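Local coordinates for DUF4847 domain-containing protein (Bacteroides vulgatus, PDB 4ZGF) that is of unknown function but binds calcium ions and belongs to the calycin group of proteins, which includes the lipocalins, at residues G68-G73 with N103-A108; E107-A112 with I133-N138. All blocks are in the same frame, centred on the assembly; numbering follows the deposited sequence. Where two conformers were deposited one is given.

Contact 1: residues G68-G73 with N103-A108; sequences GSIQNG and NEFIEA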
# COMPACT_ATOMS: atom_id res chain seq x y z
N GLY A 68 2.81 -8.12 -8.33
CA GLY A 68 2.59 -6.67 -8.39
C GLY A 68 3.67 -6.03 -9.21
O GLY A 68 4.58 -6.70 -9.73
N SER A 69 3.60 -4.71 -9.32
CA SER A 69 4.51 -3.94 -10.16
C SER A 69 4.92 -2.68 -9.44
O SER A 69 4.06 -1.93 -9.00
CB SER A 69 3.80 -3.60 -11.46
OG SER A 69 4.70 -2.98 -12.36
N ILE A 70 6.24 -2.48 -9.32
CA ILE A 70 6.80 -1.27 -8.71
C ILE A 70 7.97 -0.79 -9.60
O ILE A 70 8.06 -1.21 -10.76
CB ILE A 70 7.16 -1.48 -7.22
CG1 ILE A 70 8.28 -2.52 -7.04
CG2 ILE A 70 5.94 -1.88 -6.40
CD1 ILE A 70 8.70 -2.72 -5.58
N GLN A 71 8.83 0.10 -9.14
CA GLN A 71 9.88 0.55 -10.03
C GLN A 71 10.76 -0.64 -10.40
O GLN A 71 11.06 -1.51 -9.58
CB GLN A 71 10.72 1.66 -9.40
CG GLN A 71 9.94 2.93 -9.15
CD GLN A 71 10.75 4.02 -8.47
OE1 GLN A 71 10.94 3.99 -7.22
NE2 GLN A 71 11.20 5.00 -9.21
N ASN A 72 11.17 -0.68 -11.67
CA ASN A 72 12.08 -1.72 -12.19
C ASN A 72 11.51 -3.10 -12.39
O ASN A 72 12.23 -3.97 -12.89
CB ASN A 72 13.38 -1.84 -11.40
CG ASN A 72 14.21 -0.61 -11.44
OD1 ASN A 72 14.35 0.00 -12.52
ND2 ASN A 72 14.77 -0.24 -10.32
N GLY A 73 10.30 -3.34 -12.04
CA GLY A 73 9.76 -4.67 -12.31
C GLY A 73 8.77 -5.17 -11.26
O GLY A 73 8.20 -4.46 -10.42
N ASN A 103 11.63 0.54 -1.66
CA ASN A 103 11.98 0.08 -0.32
C ASN A 103 10.87 0.48 0.68
O ASN A 103 10.50 -0.30 1.55
CB ASN A 103 13.33 0.68 0.11
CG ASN A 103 14.50 0.28 -0.79
OD1 ASN A 103 14.39 -0.61 -1.62
ND2 ASN A 103 15.60 1.00 -0.66
N GLU A 104 10.33 1.69 0.52
CA GLU A 104 9.26 2.16 1.38
C GLU A 104 8.01 1.27 1.22
O GLU A 104 7.35 0.91 2.21
CB GLU A 104 8.98 3.62 1.06
CG GLU A 104 7.96 4.26 1.96
CD GLU A 104 7.78 5.73 1.69
OE1 GLU A 104 8.15 6.22 0.61
OE2 GLU A 104 7.25 6.42 2.56
N PHE A 105 7.66 0.96 -0.03
CA PHE A 105 6.50 0.11 -0.31
C PHE A 105 6.68 -1.30 0.25
O PHE A 105 5.79 -1.87 0.90
CB PHE A 105 6.27 0.08 -1.82
CG PHE A 105 5.12 -0.77 -2.24
CD1 PHE A 105 3.83 -0.30 -2.19
CD2 PHE A 105 5.32 -2.10 -2.63
CE1 PHE A 105 2.74 -1.08 -2.61
CE2 PHE A 105 4.25 -2.88 -3.05
CZ PHE A 105 2.96 -2.36 -3.03
N ILE A 106 7.85 -1.89 -0.04
CA ILE A 106 8.13 -3.25 0.41
C ILE A 106 8.12 -3.34 1.94
O ILE A 106 7.56 -4.28 2.50
CB ILE A 106 9.47 -3.74 -0.22
CG1 ILE A 106 9.31 -3.92 -1.73
CG2 ILE A 106 9.94 -5.04 0.42
CD1 ILE A 106 10.66 -3.96 -2.48
N GLU A 107 8.67 -2.33 2.60
CA GLU A 107 8.66 -2.32 4.05
C GLU A 107 7.23 -2.22 4.59
O GLU A 107 6.86 -2.93 5.53
CB GLU A 107 9.53 -1.18 4.56
CG GLU A 107 9.71 -1.13 6.07
CD GLU A 107 10.65 -2.23 6.69
OE1 GLU A 107 11.15 -3.25 6.08
OE2 GLU A 107 10.75 -2.13 7.93
N ALA A 108 6.40 -1.36 4.00
CA ALA A 108 5.01 -1.25 4.45
C ALA A 108 4.28 -2.58 4.31
O ALA A 108 3.52 -2.98 5.19
CB ALA A 108 4.28 -0.14 3.70
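I70 CG2 approaches the F105 ring obliquely, at the CD2-CE2 bond. It lies 3.8 Å from F105 CD2 and 3.9 Å from F105 CE2. F56 packs against the same ring in an edge-to-face pair. V13, I133 and F135 also touch F105, which is buried. CG of F105 stands anti to the backbone N (chi1 179°), and this carries the ring off helix 100-111 toward the end of strand 65-70.

I70 uses its other branch on the next helix residue. Its CD1 comes 3.9 Å from I106 CD1, and these two side chains cross at about a right angle. The chi1 of 64° sets CG1 between the backbone N and carbonyl carbon, and the extended chi2 sends CD1 on to I106. Cutting I70 back to an alanine is likely to open a gap beside F105 and take from I106 CD1 its contact on the strand.

I70 also opens a type II turn that closes at G73. I70 N bonds to G73 O at 3.0 Å, and the return bond is weak. Beside it, Q71 O accepts a hydrogen bond from N102 ND2, and Q71 OE1 pairs with T99 OG1. Between the two segments themselves there is no hydrogen bond. The strand end and the helix therefore meet here through methyl groups and an aromatic ring, by shape and apolar burial.

Contact 2: residues E107-A112 with I133-N138; sequences EALNNA and IQFAHN. With BEZ (benzoic acid), chain K.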
# COMPACT_ATOMS: atom_id res chain seq x y z
N GLU A 107 8.67 -2.33 2.60
CA GLU A 107 8.66 -2.32 4.05
C GLU A 107 7.23 -2.22 4.59
O GLU A 107 6.86 -2.93 5.53
CB GLU A 107 9.53 -1.18 4.56
CG GLU A 107 9.71 -1.13 6.07
CD GLU A 107 10.65 -2.23 6.69
OE1 GLU A 107 11.15 -3.25 6.08
OE2 GLU A 107 10.75 -2.13 7.93
N ALA A 108 6.40 -1.36 4.00
CA ALA A 108 5.01 -1.25 4.45
C ALA A 108 4.28 -2.58 4.31
O ALA A 108 3.52 -2.98 5.19
CB ALA A 108 4.28 -0.14 3.70
N LEU A 109 4.49 -3.27 3.19
CA LEU A 109 3.82 -4.54 3.00
C LEU A 109 4.39 -5.62 3.92
O LEU A 109 3.64 -6.44 4.42
CB LEU A 109 3.84 -5.00 1.53
CG LEU A 109 2.59 -4.48 0.78
CD1 LEU A 109 2.49 -2.97 0.75
CD2 LEU A 109 2.50 -5.11 -0.57
N ASN A 110 5.71 -5.64 4.09
CA ASN A 110 6.32 -6.62 4.98
C ASN A 110 5.92 -6.43 6.43
O ASN A 110 5.86 -7.42 7.16
CB ASN A 110 7.85 -6.54 4.91
CG ASN A 110 8.44 -7.52 3.94
OD1 ASN A 110 7.97 -8.65 3.85
ND2 ASN A 110 9.45 -7.09 3.19
N ASN A 111 5.65 -5.21 6.84
CA ASN A 111 5.28 -4.95 8.24
C ASN A 111 3.78 -5.00 8.45
O ASN A 111 3.32 -4.91 9.60
CB ASN A 111 5.90 -3.66 8.71
CG ASN A 111 7.41 -3.73 8.80
OD1 ASN A 111 8.00 -4.82 8.89
ND2 ASN A 111 8.03 -2.58 8.75
N ALA A 112 3.00 -5.09 7.40
CA ALA A 112 1.54 -5.10 7.55
C ALA A 112 1.11 -6.31 8.38
O ALA A 112 1.50 -7.43 8.10
CB ALA A 112 0.87 -5.15 6.20
N ILE A 133 -0.70 1.96 4.58
CA ILE A 133 -0.73 2.22 3.13
C ILE A 133 -2.16 1.97 2.70
O ILE A 133 -2.83 1.03 3.15
CB ILE A 133 0.31 1.37 2.39
CG1 ILE A 133 0.30 1.70 0.90
CG2 ILE A 133 0.18 -0.12 2.68
CD1 ILE A 133 1.47 1.09 0.14
N GLN A 134 -2.64 2.83 1.79
CA GLN A 134 -3.99 2.72 1.25
C GLN A 134 -3.94 2.47 -0.25
O GLN A 134 -3.17 3.13 -0.98
CB GLN A 134 -4.82 3.97 1.56
CG GLN A 134 -6.29 3.85 1.15
CD GLN A 134 -7.20 4.99 1.58
OE1 GLN A 134 -6.90 6.17 1.38
NE2 GLN A 134 -8.34 4.64 2.14
N PHE A 135 -4.80 1.56 -0.69
CA PHE A 135 -4.97 1.23 -2.11
C PHE A 135 -6.43 1.46 -2.53
O PHE A 135 -7.34 1.44 -1.71
CB PHE A 135 -4.71 -0.27 -2.34
CG PHE A 135 -3.34 -0.76 -1.96
CD1 PHE A 135 -3.06 -1.16 -0.67
CD2 PHE A 135 -2.33 -0.88 -2.91
CE1 PHE A 135 -1.80 -1.67 -0.36
CE2 PHE A 135 -1.09 -1.38 -2.58
CZ PHE A 135 -0.84 -1.79 -1.33
N ALA A 136 -6.60 1.62 -3.84
CA ALA A 136 -7.90 1.69 -4.50
C ALA A 136 -7.92 0.75 -5.71
O ALA A 136 -6.87 0.25 -6.14
CB ALA A 136 -8.19 3.13 -4.96
N HIS A 137 -9.10 0.53 -6.30
CA HIS A 137 -9.18 -0.33 -7.47
C HIS A 137 -9.00 0.37 -8.82
O HIS A 137 -9.14 -0.23 -9.86
CB HIS A 137 -10.47 -1.12 -7.49
CG HIS A 137 -10.51 -2.27 -6.53
ND1 HIS A 137 -9.52 -3.24 -6.50
CD2 HIS A 137 -11.42 -2.64 -5.62
CE1 HIS A 137 -9.85 -4.17 -5.63
NE2 HIS A 137 -10.98 -3.82 -5.07
N ASN A 138 -8.65 1.64 -8.79
CA ASN A 138 -8.31 2.43 -9.97
C ASN A 138 -6.97 3.08 -9.78
O ASN A 138 -6.63 3.50 -8.66
CB ASN A 138 -9.36 3.49 -10.21
CG ASN A 138 -10.67 2.87 -10.50
OD1 ASN A 138 -10.88 2.27 -11.57
ND2 ASN A 138 -11.55 2.88 -9.51
C BEZ K . -10.40 5.28 -6.70
O1 BEZ K . -9.57 5.83 -7.51
O2 BEZ K . -11.24 4.36 -7.05
C1 BEZ K . -10.40 5.72 -5.26
C2 BEZ K . -11.43 5.32 -4.38
C3 BEZ K . -11.35 5.70 -3.04
C4 BEZ K . -10.28 6.46 -2.54
C5 BEZ K . -9.21 6.87 -3.43
C6 BEZ K . -9.32 6.49 -4.76
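Helix 100-111 lies across strand 132-136 of the curled antiparallel sheet, with A108 and L109 set against I133 and F135. The short axes pass 10.3 Å apart at 99°, so the helix runs nearly perpendicular to the strand. A108 CB meets I133 CG2 at 4.2 Å. In the conformer given, L109 CD1 reaches both strand residues. It is 4.1 Å from I133 CG2 and 4.1 Å from F135 CZ, where it sits at the ring edge, near the ring plane. I133 CG2 stands between its backbone N and carbonyl carbon, and from there this one methyl serves both A108 and L109. L109 also touches I58, I90 and F92; F135 also touches I58, W11 and V13.

The far end of 133-138 belongs to another site. A136 CB lies above the plane of the benzoic acid at its C1 end, 3.4 Å from C1 and nearly as close to the carboxyl carbon C. N138 ND2 donates a nearly straight bond to ligand O2, 2.9 Å long at 171°, and Q140 NE2 gives the ligand a second hydrogen bond. A helix packed on several strands of a curled antiparallel sheet is consistent with the lipocalin-like, calycin-clan assignment of this DUF4847 protein.

Both contacts use helix 100-111 and the same sheet, and they share E107 and A108. Their centres are 10 Å apart. Contact 1 brings the helix to the end of strand 65-70, and contact 2 brings the next part of it to strand 132-136. F105 joins them directly. Its CD1 is 3.6 Å from I133 CD1, and its CE1 is 3.8 Å from F135 CE2. The two contacts thus form one continuous apolar core. The benzoic acid lies outside that core, at the far end of 133-138. A136 CB, which touches the ligand, is 13.6 Å from L109 CD1. The hydrogen bonds to the ligand come from N138 and Q140, not from the helix.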